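Side-chain contacts in MutT/nudix family protein (Enterococcus faecalis, PDB 2FML), which is of unknown function but pairs a Nudix hydrolase-type domain with an NrtR-like winged helix, and so may sense nucleotides or bind DNA: residues 11-16 against 20-25; 41-46 against 115-120; 61-66 against 71-76; 83-88 against 106-111; 149-152 against 157-160. All blocks are in the same frame, centred on the assembly; numbering follows the deposited sequence.

Contact 1: residues 11-16 against 20-25; sequences KNYYER and LAEFLT
F23 meets the backbone of Y14 where two short N-terminal helices, 7-16 and 20-27, form a helical hairpin joined by a three-residue link. The segment axes approach to 8.6 Å with their directions 138° apart, roughly antiparallel but splayed. The closest backbone approach is at Y14 and F23, and here the F23 ring tucks its CD2 against Y14 O at 3.5 Å. One corner further on, F23 CE2 touches E15 CG at 3.9 Å, so the ring lies against the carbonyl of one residue and the aliphatic stem of the next. CG of F23 lies anti to its nitrogen (chi1 170°), which carries the ring along the flank of helix 7-16. Y14 CD2 comes 4.0 Å from E22 O. The E22 chain, bent at chi2, crosses Y13 at about a right angle, and its OE2 comes 3.4 Å from Y13 OH.

A second shell sets these groups. Y13 lays CD1 over the centre of the Y14 ring, while W26 stacks on Y14; F4 meets the ring of Y13, and Y27 that of F23. S19, just before helix 20-27, has its OG hydrogen-bonded to E22 N. The hairpin also meets the second subunit: F23 packs on H66 of that chain, and E15 O is bonded to NE of its R69. Within helix 7-16, K11 NZ forms a salt bridge to E15 OE2 at 3.0 Å, on the syn side of the carboxylate.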
# COMPACT_ATOMS: atom_id res chain seq x y z
N LYS A 11 -36.34 -4.88 3.51
CA LYS A 11 -34.93 -4.61 3.25
C LYS A 11 -34.64 -4.59 1.74
O LYS A 11 -33.87 -3.76 1.25
CB LYS A 11 -34.09 -5.65 3.99
CG LYS A 11 -32.65 -5.78 3.64
CD LYS A 11 -32.01 -6.86 4.50
CE LYS A 11 -30.83 -7.54 3.80
NZ LYS A 11 -29.49 -6.90 4.04
N ASN A 12 -35.23 -5.45 0.95
CA ASN A 12 -34.91 -5.28 -0.47
C ASN A 12 -35.70 -4.19 -1.19
O ASN A 12 -35.20 -3.66 -2.16
CB ASN A 12 -34.80 -6.58 -1.27
CG ASN A 12 -36.01 -7.35 -1.17
OD1 ASN A 12 -36.62 -7.31 -0.12
ND2 ASN A 12 -36.44 -8.01 -2.26
N TYR A 13 -36.87 -3.81 -0.69
CA TYR A 13 -37.53 -2.61 -1.16
C TYR A 13 -36.55 -1.40 -1.00
O TYR A 13 -36.39 -0.60 -1.90
CB TYR A 13 -38.87 -2.35 -0.42
CG TYR A 13 -39.32 -0.97 -0.77
CD1 TYR A 13 -38.95 0.11 0.03
CD2 TYR A 13 -40.01 -0.71 -1.96
CE1 TYR A 13 -39.26 1.40 -0.34
CE2 TYR A 13 -40.35 0.59 -2.32
CZ TYR A 13 -39.95 1.62 -1.52
OH TYR A 13 -40.23 2.90 -1.87
N TYR A 14 -35.91 -1.26 0.16
CA TYR A 14 -34.97 -0.16 0.42
C TYR A 14 -33.64 -0.26 -0.37
O TYR A 14 -33.16 0.77 -0.88
CB TYR A 14 -34.75 0.05 1.93
CG TYR A 14 -35.97 0.76 2.60
CD1 TYR A 14 -36.95 0.05 3.35
CD2 TYR A 14 -36.17 2.13 2.39
CE1 TYR A 14 -38.08 0.72 3.92
CE2 TYR A 14 -37.28 2.80 2.96
CZ TYR A 14 -38.22 2.11 3.72
OH TYR A 14 -39.30 2.88 4.18
N GLU A 15 -33.05 -1.46 -0.45
CA GLU A 15 -31.85 -1.74 -1.30
C GLU A 15 -32.07 -1.55 -2.81
O GLU A 15 -31.28 -0.94 -3.50
CB GLU A 15 -31.28 -3.12 -0.98
CG GLU A 15 -31.00 -3.22 0.52
CD GLU A 15 -30.48 -4.58 0.97
OE1 GLU A 15 -30.60 -5.56 0.20
OE2 GLU A 15 -29.99 -4.68 2.12
N ARG A 16 -33.21 -2.03 -3.28
CA ARG A 16 -33.46 -2.24 -4.71
C ARG A 16 -34.52 -1.37 -5.39
O ARG A 16 -34.51 -1.27 -6.61
CB ARG A 16 -33.83 -3.71 -4.89
CG ARG A 16 -32.71 -4.57 -4.41
CD ARG A 16 -32.99 -6.00 -4.57
NE ARG A 16 -31.75 -6.77 -4.43
CZ ARG A 16 -31.69 -8.07 -4.14
NH1 ARG A 16 -30.51 -8.67 -4.08
NH2 ARG A 16 -32.81 -8.78 -3.90
N LEU A 20 -31.50 6.41 -3.19
CA LEU A 20 -30.43 6.48 -2.25
C LEU A 20 -30.37 7.30 -0.90
O LEU A 20 -30.04 6.67 0.09
CB LEU A 20 -29.15 6.77 -3.05
CG LEU A 20 -27.83 6.98 -2.27
CD1 LEU A 20 -27.29 5.68 -1.75
CD2 LEU A 20 -26.76 7.67 -3.21
N ALA A 21 -30.69 8.60 -0.74
CA ALA A 21 -31.86 9.17 -0.10
C ALA A 21 -32.57 8.28 0.88
O ALA A 21 -32.17 8.23 2.05
CB ALA A 21 -32.82 10.00 -0.99
N GLU A 22 -33.60 7.58 0.43
CA GLU A 22 -34.41 6.85 1.39
C GLU A 22 -33.71 5.63 1.89
O GLU A 22 -33.87 5.31 3.10
CB GLU A 22 -35.83 6.63 0.92
CG GLU A 22 -36.03 5.94 -0.37
CD GLU A 22 -37.31 6.40 -1.09
OE1 GLU A 22 -37.53 7.63 -1.16
OE2 GLU A 22 -38.08 5.55 -1.62
N PHE A 23 -32.90 4.98 1.02
CA PHE A 23 -32.08 3.82 1.42
C PHE A 23 -31.45 4.22 2.73
O PHE A 23 -31.46 3.46 3.68
CB PHE A 23 -31.03 3.35 0.43
CG PHE A 23 -30.13 2.34 1.05
CD1 PHE A 23 -28.79 2.66 1.34
CD2 PHE A 23 -30.64 1.07 1.46
CE1 PHE A 23 -27.99 1.74 2.00
CE2 PHE A 23 -29.80 0.13 2.10
CZ PHE A 23 -28.48 0.46 2.33
N LEU A 24 -30.82 5.38 2.79
CA LEU A 24 -29.66 5.63 3.56
C LEU A 24 -30.41 6.13 4.85
O LEU A 24 -29.98 5.90 5.97
CB LEU A 24 -28.87 6.80 3.02
CG LEU A 24 -27.67 6.38 2.15
CD1 LEU A 24 -26.89 7.65 1.86
CD2 LEU A 24 -26.84 5.33 2.86
N THR A 25 -31.57 6.82 4.69
CA THR A 25 -32.39 7.27 5.83
C THR A 25 -32.92 6.07 6.62
O THR A 25 -32.88 6.05 7.87
CB THR A 25 -33.56 8.27 5.45
OG1 THR A 25 -33.03 9.51 4.96
CG2 THR A 25 -34.51 8.61 6.68

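Contact 2: residues 41-46 against 115-120; sequences TVDMVL and PDRDPR. With GOL (glycerol), chain C.
D43 and R117 point their charged ends toward a glycerol, probably from the crystallisation liquor, that bridges them, its O2 bonded to both; D43 OD2 and R117 NH2 are 4.3 Å apart. D43 uses both carboxylate oxygens as acceptors: OD1 receives glycerol O1 at 2.6 Å and OD2 receives O2 at 2.5 Å. The R117 guanidinium meets the glycerol by an edge, its NH1 giving a hydrogen bond to O3 at 2.8 Å and its NH2 one to O2 at 2.8 Å. A bend at chi3 (-68°) turns that edge inward, and a salt bridge from NE to D185 and a bond from NH1 to V123 O hold it there. The glycerol site lies between strand 39-50 of the Nudix-domain sheet and the loop joining strands 106-112 and 123-131. On the loop, D118 OD2 accepts glycerol O3 at 2.6 Å. R120 grips that carboxylate side-on, NE to OD1 and NH2 to OD2, nearly in its own guanidinium plane, while R120 N also reaches OD1 and makes an Asx turn. T41 lines the site with OG1 3.4 Å from glycerol C3; its hydroxyl is bonded to T125 OG1. H186 NE2 adds a further bond to the glycerol.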
# COMPACT_ATOMS: atom_id res chain seq x y z
N THR A 41 -4.69 2.04 13.26
CA THR A 41 -3.67 2.99 13.60
C THR A 41 -2.87 3.34 12.35
O THR A 41 -3.13 2.79 11.25
CB THR A 41 -2.67 2.44 14.68
OG1 THR A 41 -2.08 1.24 14.21
CG2 THR A 41 -3.31 2.15 16.01
N VAL A 42 -2.00 4.35 12.53
CA VAL A 42 -1.10 4.86 11.51
C VAL A 42 0.26 4.93 12.20
O VAL A 42 0.33 5.20 13.38
CB VAL A 42 -1.51 6.31 10.96
CG1 VAL A 42 -2.70 6.22 10.07
CG2 VAL A 42 -1.78 7.30 12.12
N ASP A 43 1.32 4.74 11.44
CA ASP A 43 2.66 4.91 11.94
C ASP A 43 3.43 5.61 10.82
O ASP A 43 3.15 5.42 9.59
CB ASP A 43 3.31 3.53 12.22
CG ASP A 43 2.87 2.96 13.57
OD1 ASP A 43 3.37 3.46 14.61
OD2 ASP A 43 2.00 2.04 13.60
N MSE A 44 4.44 6.38 11.22
CA MSE A 44 5.12 7.25 10.29
C MSE A 44 6.60 7.03 10.31
O MSE A 44 7.21 7.06 11.39
CB MSE A 44 4.77 8.69 10.63
CG MSE A 44 5.57 9.73 9.95
SE MSE A 44 5.12 9.96 8.02
CE MSE A 44 6.60 9.29 7.44
N VAL A 45 7.18 6.77 9.12
CA VAL A 45 8.65 6.65 9.00
C VAL A 45 9.18 7.94 8.40
O VAL A 45 8.96 8.21 7.24
CB VAL A 45 9.13 5.44 8.18
CG1 VAL A 45 10.68 5.44 8.13
CG2 VAL A 45 8.57 4.08 8.76
N LEU A 46 9.83 8.76 9.24
CA LEU A 46 10.42 10.03 8.84
C LEU A 46 11.91 9.88 8.68
O LEU A 46 12.60 9.51 9.61
CB LEU A 46 10.14 11.14 9.89
CG LEU A 46 8.69 11.53 10.14
CD1 LEU A 46 8.69 12.62 11.19
CD2 LEU A 46 8.10 12.08 8.87
N PRO A 115 -2.28 -10.79 12.86
CA PRO A 115 -3.33 -10.80 13.89
C PRO A 115 -2.85 -10.58 15.33
O PRO A 115 -3.65 -10.21 16.19
CB PRO A 115 -3.97 -12.19 13.72
CG PRO A 115 -3.68 -12.60 12.32
CD PRO A 115 -2.30 -12.02 12.03
N ASP A 116 -1.55 -10.77 15.59
CA ASP A 116 -1.02 -10.56 16.92
C ASP A 116 0.13 -9.54 16.98
O ASP A 116 0.95 -9.62 17.93
CB ASP A 116 -0.49 -11.89 17.48
CG ASP A 116 0.56 -12.52 16.54
OD1 ASP A 116 0.85 -11.92 15.45
OD2 ASP A 116 1.08 -13.60 16.88
N ARG A 117 0.20 -8.61 16.02
CA ARG A 117 1.20 -7.57 16.06
C ARG A 117 1.07 -6.59 17.28
O ARG A 117 2.04 -5.96 17.64
CB ARG A 117 1.18 -6.75 14.73
CG ARG A 117 -0.14 -6.02 14.42
CD ARG A 117 0.00 -5.27 13.12
NE ARG A 117 0.95 -4.20 13.35
CZ ARG A 117 0.70 -3.10 14.06
NH1 ARG A 117 -0.52 -2.90 14.58
NH2 ARG A 117 1.67 -2.23 14.30
N ASP A 118 -0.13 -6.45 17.88
CA ASP A 118 -0.31 -5.53 19.03
C ASP A 118 -0.86 -6.32 20.20
O ASP A 118 -1.89 -6.96 20.06
CB ASP A 118 -1.26 -4.36 18.59
CG ASP A 118 -1.26 -3.16 19.53
OD1 ASP A 118 -1.38 -3.29 20.76
OD2 ASP A 118 -1.17 -2.03 19.04
N PRO A 119 -0.21 -6.28 21.39
CA PRO A 119 -0.83 -7.03 22.54
C PRO A 119 -2.25 -6.52 23.00
O PRO A 119 -2.91 -7.21 23.80
CB PRO A 119 0.18 -6.86 23.66
CG PRO A 119 0.84 -5.66 23.35
CD PRO A 119 0.99 -5.55 21.83
N ARG A 120 -2.72 -5.36 22.50
CA ARG A 120 -4.09 -4.87 22.83
C ARG A 120 -5.25 -5.66 22.16
O ARG A 120 -6.35 -5.64 22.64
CB ARG A 120 -4.23 -3.37 22.53
CG ARG A 120 -3.55 -2.50 23.61
CD ARG A 120 -3.33 -1.06 23.14
NE ARG A 120 -2.49 -0.98 21.97
CZ ARG A 120 -1.90 0.13 21.56
NH1 ARG A 120 -2.10 1.24 22.21
NH2 ARG A 120 -1.16 0.14 20.47
C1 GOL C . 1.28 2.18 17.06
O1 GOL C . 2.56 2.87 17.04
C2 GOL C . 1.34 0.66 16.78
O2 GOL C . 1.89 0.34 15.49
C3 GOL C . -0.13 0.23 16.78
O3 GOL C . -0.38 -1.16 16.74

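Contact 3: residues 61-66 against 71-76; sequences IQRKGH and SWALPG
I61 and A73 are a hydrogen-bonded pair of the antiparallel beta hairpin made by strands 55-63 and 72-78 of the Nudix-domain sheet. I61 N reaches A73 O at 2.9 Å, almost straight at 171°, whereas the return bond from A73 N to I61 O is bent and weak. Nearer the turn, R63 N gives a second good bond to S71 O at 2.9 Å. Q62 and W72, between these, are a non-hydrogen-bonded pair and meet through their side chains instead. CB of Q62 sits over a face of the indole in a CH-pi contact, 3.6 Å from the centroid of the six-membered ring and only 9° off its normal.

The face carrying I61 and A73 is packed differently. R63 passes its CG and CD over the A73 methyl, CG to CB being 3.5 Å, and I61 turns CG2 to CB of P75. The bend at chi3 (44°) turns the R63 guanidinium, whose NE is hydrogen-bonded to P67 O in the turn. At the edge of the same group, NH1 gives to a water 2.8 Å away, which in turn donates to L74 O at 2.9 Å.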
# COMPACT_ATOMS: atom_id res chain seq x y z
N ILE A 61 10.54 7.53 18.81
CA ILE A 61 10.11 8.08 20.09
C ILE A 61 10.28 6.97 21.08
O ILE A 61 10.19 5.79 20.71
CB ILE A 61 8.61 8.49 20.11
CG1 ILE A 61 7.73 7.26 19.77
CG2 ILE A 61 8.35 9.64 19.18
CD1 ILE A 61 6.34 7.24 20.41
N GLN A 62 10.51 7.34 22.35
CA GLN A 62 10.46 6.40 23.47
C GLN A 62 9.07 6.50 24.05
O GLN A 62 8.66 7.55 24.55
CB GLN A 62 11.51 6.68 24.54
CG GLN A 62 11.43 5.68 25.67
CD GLN A 62 12.51 5.82 26.71
OE1 GLN A 62 13.13 4.82 27.14
NE2 GLN A 62 12.75 7.04 27.14
N ARG A 63 8.36 5.37 23.99
CA ARG A 63 6.98 5.31 24.46
C ARG A 63 6.92 5.48 25.96
O ARG A 63 7.70 4.90 26.69
CB ARG A 63 6.36 3.98 24.05
CG ARG A 63 6.40 3.75 22.48
CD ARG A 63 5.73 2.42 22.15
NE ARG A 63 4.48 2.23 22.90
CZ ARG A 63 3.28 2.69 22.54
NH1 ARG A 63 3.13 3.41 21.41
NH2 ARG A 63 2.24 2.43 23.35
N LYS A 64 5.99 6.27 26.44
CA LYS A 64 5.94 6.43 27.85
C LYS A 64 4.90 5.54 28.54
O LYS A 64 4.98 5.28 29.72
CB LYS A 64 5.84 7.91 28.21
CG LYS A 64 4.50 8.53 28.34
CD LYS A 64 4.65 9.68 29.43
CE LYS A 64 5.68 10.79 29.03
NZ LYS A 64 5.27 12.20 29.48
N GLY A 65 3.95 5.02 27.75
CA GLY A 65 2.89 4.18 28.24
C GLY A 65 2.87 2.84 27.54
O GLY A 65 3.49 2.66 26.45
N HIS A 66 2.17 1.91 28.19
CA HIS A 66 1.96 0.59 27.67
C HIS A 66 1.05 0.58 26.43
O HIS A 66 0.25 1.47 26.25
CB HIS A 66 1.41 -0.31 28.78
CG HIS A 66 2.47 -0.98 29.58
ND1 HIS A 66 2.34 -1.25 30.93
CD2 HIS A 66 3.69 -1.44 29.23
CE1 HIS A 66 3.44 -1.83 31.37
NE2 HIS A 66 4.29 -1.93 30.36
N SER A 71 10.01 1.38 25.41
CA SER A 71 10.62 0.90 24.19
C SER A 71 10.66 2.08 23.20
O SER A 71 9.83 2.97 23.27
CB SER A 71 9.82 -0.28 23.61
OG SER A 71 9.91 -1.42 24.44
N TRP A 72 11.60 2.05 22.26
CA TRP A 72 11.63 2.96 21.13
C TRP A 72 10.71 2.43 20.02
O TRP A 72 10.51 1.23 19.87
CB TRP A 72 13.08 3.20 20.63
CG TRP A 72 13.95 3.79 21.69
CD1 TRP A 72 14.71 3.08 22.60
CD2 TRP A 72 14.12 5.18 22.02
NE1 TRP A 72 15.34 3.95 23.46
CE2 TRP A 72 15.02 5.25 23.11
CE3 TRP A 72 13.61 6.39 21.49
CZ2 TRP A 72 15.41 6.47 23.70
CZ3 TRP A 72 14.01 7.60 22.07
CH2 TRP A 72 14.91 7.63 23.15
N ALA A 73 10.14 3.37 19.28
CA ALA A 73 9.03 3.05 18.44
C ALA A 73 8.93 4.12 17.34
O ALA A 73 9.41 5.21 17.53
CB ALA A 73 7.73 3.02 19.30
N LEU A 74 8.26 3.82 16.23
CA LEU A 74 7.78 4.93 15.35
C LEU A 74 6.70 5.76 16.01
O LEU A 74 5.92 5.24 16.85
CB LEU A 74 7.29 4.43 13.96
CG LEU A 74 8.31 3.53 13.20
CD1 LEU A 74 7.63 2.68 12.11
CD2 LEU A 74 9.49 4.36 12.58
N PRO A 75 6.62 7.05 15.65
CA PRO A 75 5.48 7.83 16.11
C PRO A 75 4.22 7.30 15.38
O PRO A 75 4.32 6.91 14.25
CB PRO A 75 5.81 9.24 15.63
CG PRO A 75 6.78 9.05 14.50
CD PRO A 75 7.56 7.83 14.82
N GLY A 76 3.06 7.25 16.04
CA GLY A 76 1.82 6.87 15.35
C GLY A 76 0.68 6.82 16.34
O GLY A 76 0.85 7.15 17.50
O HOH W 1 4.14 3.98 18.82

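Contact 4: residues 83-88 against 106-111; sequences ESTEDS and IEQLHS
E86 and T85, on the first turn of helix 85-97, touch Q108 and I106 on strand 106-112 in a light side-chain contact burying only 121 Å² in all. The helix belongs to the sequence 77-98, which matches the Nudix box, and its place after strand 72-78 agrees with the loop-helix arrangement of that motif. Q108 does most of the reaching. Extended beyond CG, its side chain reaches T85 and E86 and crosses both at about a right angle; the planes of the Q108 amide and the E86 carboxylate are turned 44° apart. E86 bends at chi2 (87°), which folds its carboxylate toward the strand. I106 CD1 lies 4.2 Å from E86 O.

The turn that presents these residues is well tied. S84 is the N-cap, its OG accepting from D87 N at 3.2 Å in a nearly straight bond of 173°. E83 OE1 accepts a weak bond from S88 OG at 3.1 Å and pairs with R91 in a salt bridge. T85 OG1 is bonded to Y128 OH, and T85 N to S113 OG of the second subunit, where S111 also meets its own counterpart. Beyond Q108, L109 and H110 make a classic beta bulge opposite S127. T85 packs on L40 and V42 of strand 39-50, strand 106-112 borders strand 123-131, and L109 packs on helix 186-200.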
# COMPACT_ATOMS: atom_id res chain seq x y z
N GLU A 83 -11.73 10.90 10.02
CA GLU A 83 -10.40 11.21 9.47
C GLU A 83 -9.97 10.06 8.53
O GLU A 83 -10.16 8.90 8.87
CB GLU A 83 -9.37 11.02 10.58
CG GLU A 83 -9.01 12.21 11.36
CD GLU A 83 -7.82 11.92 12.26
OE1 GLU A 83 -7.68 10.79 12.84
OE2 GLU A 83 -7.03 12.88 12.38
N SER A 84 -9.31 10.38 7.42
CA SER A 84 -8.66 9.36 6.60
C SER A 84 -7.38 9.08 7.34
O SER A 84 -7.01 9.85 8.24
CB SER A 84 -8.36 9.92 5.22
OG SER A 84 -7.52 11.02 5.39
N THR A 85 -6.71 7.99 6.95
CA THR A 85 -5.43 7.66 7.51
C THR A 85 -4.38 8.72 7.21
O THR A 85 -3.52 8.97 8.06
CB THR A 85 -4.91 6.25 7.11
OG1 THR A 85 -4.74 6.16 5.69
CG2 THR A 85 -5.82 5.13 7.65
N GLU A 86 -4.39 9.27 5.99
CA GLU A 86 -3.57 10.42 5.62
C GLU A 86 -3.68 11.63 6.63
O GLU A 86 -2.67 12.12 7.14
CB GLU A 86 -3.96 10.92 4.21
CG GLU A 86 -3.52 10.06 3.08
CD GLU A 86 -4.52 8.93 2.73
OE1 GLU A 86 -5.57 8.76 3.41
OE2 GLU A 86 -4.26 8.20 1.73
N ASP A 87 -4.89 12.09 6.89
CA ASP A 87 -5.18 13.14 7.88
C ASP A 87 -4.61 12.74 9.25
O ASP A 87 -3.97 13.54 9.96
CB ASP A 87 -6.70 13.23 8.06
CG ASP A 87 -7.40 13.90 6.90
OD1 ASP A 87 -6.72 14.57 6.08
OD2 ASP A 87 -8.66 13.80 6.86
N SER A 88 -4.89 11.50 9.62
CA SER A 88 -4.57 11.00 10.94
C SER A 88 -3.02 10.95 11.16
O SER A 88 -2.49 11.35 12.24
CB SER A 88 -5.27 9.62 11.13
OG SER A 88 -5.06 9.12 12.45
N ILE A 106 3.97 13.01 1.79
CA ILE A 106 3.98 11.70 2.39
C ILE A 106 3.60 10.66 1.33
O ILE A 106 2.89 10.99 0.38
CB ILE A 106 3.09 11.61 3.65
CG1 ILE A 106 1.60 11.81 3.29
CG2 ILE A 106 3.59 12.60 4.66
CD1 ILE A 106 0.56 11.50 4.46
N GLU A 107 4.08 9.43 1.49
CA GLU A 107 3.54 8.36 0.70
C GLU A 107 3.09 7.21 1.61
O GLU A 107 3.77 6.87 2.56
CB GLU A 107 4.56 7.88 -0.38
CG GLU A 107 5.80 7.09 0.18
CD GLU A 107 6.93 6.86 -0.90
OE1 GLU A 107 7.63 7.86 -1.24
OE2 GLU A 107 7.08 5.71 -1.40
N GLN A 108 1.99 6.57 1.25
CA GLN A 108 1.58 5.39 1.98
C GLN A 108 2.59 4.26 1.75
O GLN A 108 3.06 4.07 0.64
CB GLN A 108 0.17 4.99 1.60
CG GLN A 108 -0.52 4.31 2.68
CD GLN A 108 -1.92 3.97 2.29
OE1 GLN A 108 -2.89 4.75 2.51
NE2 GLN A 108 -2.06 2.78 1.77
N LEU A 109 3.01 3.57 2.82
CA LEU A 109 4.08 2.61 2.62
C LEU A 109 3.50 1.17 2.51
O LEU A 109 3.71 0.45 1.51
CB LEU A 109 5.12 2.76 3.75
CG LEU A 109 6.20 1.68 3.96
CD1 LEU A 109 7.13 1.55 2.78
CD2 LEU A 109 6.97 1.95 5.26
N HIS A 110 2.79 0.75 3.56
CA HIS A 110 2.31 -0.60 3.67
C HIS A 110 1.37 -0.69 4.89
O HIS A 110 1.55 0.06 5.88
CB HIS A 110 3.49 -1.57 3.80
CG HIS A 110 3.07 -3.01 3.79
ND1 HIS A 110 2.90 -3.75 2.62
CD2 HIS A 110 2.82 -3.86 4.81
CE1 HIS A 110 2.54 -4.99 2.94
NE2 HIS A 110 2.48 -5.07 4.27
N SER A 111 0.36 -1.57 4.81
CA SER A 111 -0.50 -1.85 5.94
C SER A 111 -0.12 -3.20 6.51
O SER A 111 -0.08 -4.18 5.79
CB SER A 111 -1.97 -1.86 5.60
OG SER A 111 -2.19 -0.77 4.75

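Contact 5: residues 149-152 against 157-160; sequences FNLE and HITL
L151 and L160 lie side by side and point the same way, with L151 CD1 3.7 Å from CD2 of L160. That same methyl also presses on I158, 3.8 Å from its CB, so one bump drops into the notch between I158 and L160, two residues apart on the partner strand. The torsion of L151 makes this possible: CG stands anti to the backbone nitrogen (chi1 156°), and CD1 leans over toward the neighbouring strand. F149 fills the next step along. Its ring comes in edge-on, CD2 meeting L160 C in the ring plane at 3.8 Å and standing 4.1 Å from L160 CB, while W72 meets the F149 ring edge-to-face.

The backbone is that of the hairpin of strands 143-154 and 157-162, in the Nudix-domain sheet, its segment axes 4.7 Å apart and 165° from parallel. E152 and T159 are its hydrogen-bonded pair, E152 N to T159 O at 2.9 Å and T159 N to E152 O at 2.8 Å. L151 and L160 are the non-hydrogen-bonded pair beside it. There N150 O receives a CA-H...O contact from L160 CA at 3.0 Å.

Helix 186-200 covers the face bearing L151 and L160: I158 packs on its I190, I191 and F194, and L160 on I190. Within the sheet, L151 and L160 have L56 and L60 of the adjoining strand 55-63 as side-by-side neighbours. On the other face, E152 leads its carboxylate away from T159, and T159 OG1 is hydrogen-bonded to T168 OG1 of strand 165-170.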
# COMPACT_ATOMS: atom_id res chain seq x y z
N PHE A 149 17.42 9.34 15.11
CA PHE A 149 18.40 8.29 15.24
C PHE A 149 19.26 8.24 14.00
O PHE A 149 18.77 8.31 12.88
CB PHE A 149 17.71 6.93 15.46
CG PHE A 149 17.40 6.62 16.92
CD1 PHE A 149 16.54 7.43 17.66
CD2 PHE A 149 17.92 5.45 17.53
CE1 PHE A 149 16.27 7.16 19.00
CE2 PHE A 149 17.64 5.13 18.88
CZ PHE A 149 16.83 6.01 19.61
N ASN A 150 20.55 8.09 14.19
CA ASN A 150 21.44 7.77 13.11
C ASN A 150 21.08 6.45 12.45
O ASN A 150 20.96 5.43 13.11
CB ASN A 150 22.82 7.58 13.69
CG ASN A 150 23.83 8.38 12.99
OD1 ASN A 150 24.31 9.40 13.53
ND2 ASN A 150 24.12 7.99 11.72
N LEU A 151 20.93 6.47 11.14
CA LEU A 151 20.62 5.25 10.41
C LEU A 151 21.77 4.88 9.42
O LEU A 151 22.07 5.62 8.47
CB LEU A 151 19.27 5.43 9.72
CG LEU A 151 19.03 4.56 8.49
CD1 LEU A 151 18.80 3.06 8.83
CD2 LEU A 151 17.86 5.15 7.70
N GLU A 152 22.37 3.72 9.60
CA GLU A 152 23.50 3.31 8.77
C GLU A 152 23.32 1.88 8.24
O GLU A 152 22.96 0.96 9.01
CB GLU A 152 24.77 3.44 9.60
CG GLU A 152 26.00 3.08 8.91
CD GLU A 152 27.12 4.06 9.15
OE1 GLU A 152 27.37 4.41 10.34
OE2 GLU A 152 27.76 4.49 8.15
N HIS A 157 22.28 -5.34 6.82
CA HIS A 157 21.77 -4.85 8.11
C HIS A 157 21.80 -3.36 8.11
O HIS A 157 22.58 -2.74 7.46
CB HIS A 157 22.65 -5.30 9.31
CG HIS A 157 22.74 -6.78 9.45
ND1 HIS A 157 23.93 -7.43 9.66
CD2 HIS A 157 21.80 -7.74 9.35
CE1 HIS A 157 23.72 -8.74 9.70
NE2 HIS A 157 22.43 -8.95 9.50
N ILE A 158 20.93 -2.81 8.93
CA ILE A 158 20.91 -1.39 9.24
C ILE A 158 20.92 -1.22 10.73
O ILE A 158 20.31 -2.02 11.46
CB ILE A 158 19.67 -0.68 8.62
CG1 ILE A 158 18.32 -1.31 9.02
CG2 ILE A 158 19.81 -0.65 7.13
CD1 ILE A 158 17.09 -0.48 8.46
N THR A 159 21.61 -0.19 11.18
CA THR A 159 21.66 0.15 12.60
C THR A 159 21.08 1.59 12.78
O THR A 159 21.45 2.50 12.08
CB THR A 159 23.15 0.09 13.10
OG1 THR A 159 23.61 -1.24 12.92
CG2 THR A 159 23.31 0.47 14.59
N LEU A 160 20.18 1.73 13.73
CA LEU A 160 19.63 2.96 14.22
C LEU A 160 20.26 3.21 15.57
O LEU A 160 20.13 2.40 16.50
CB LEU A 160 18.12 2.81 14.42
CG LEU A 160 17.22 1.90 13.56
CD1 LEU A 160 15.76 2.20 13.91
CD2 LEU A 160 17.42 2.06 12.07

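How the contacts relate
Contacts 2 to 5 all reach one sheet, while contact 1 sits apart, its centre about 37 Å from that of contact 2. It meets the second subunit's counterparts of contacts 3 and 2, its helices packing on H66 and P119 of that chain. Within the chain, contacts 2 and 3 are about 11 Å apart between centres and touch where M44 N lies 3.1 Å from P75 O, a probable hydrogen bond. The glycerol of contact 2 lies about 4 Å from the R63 side chain. V42 CG1 meets T85 O at 3.5 Å, joining contacts 2 and 4, and W72 links contact 3 to contact 5.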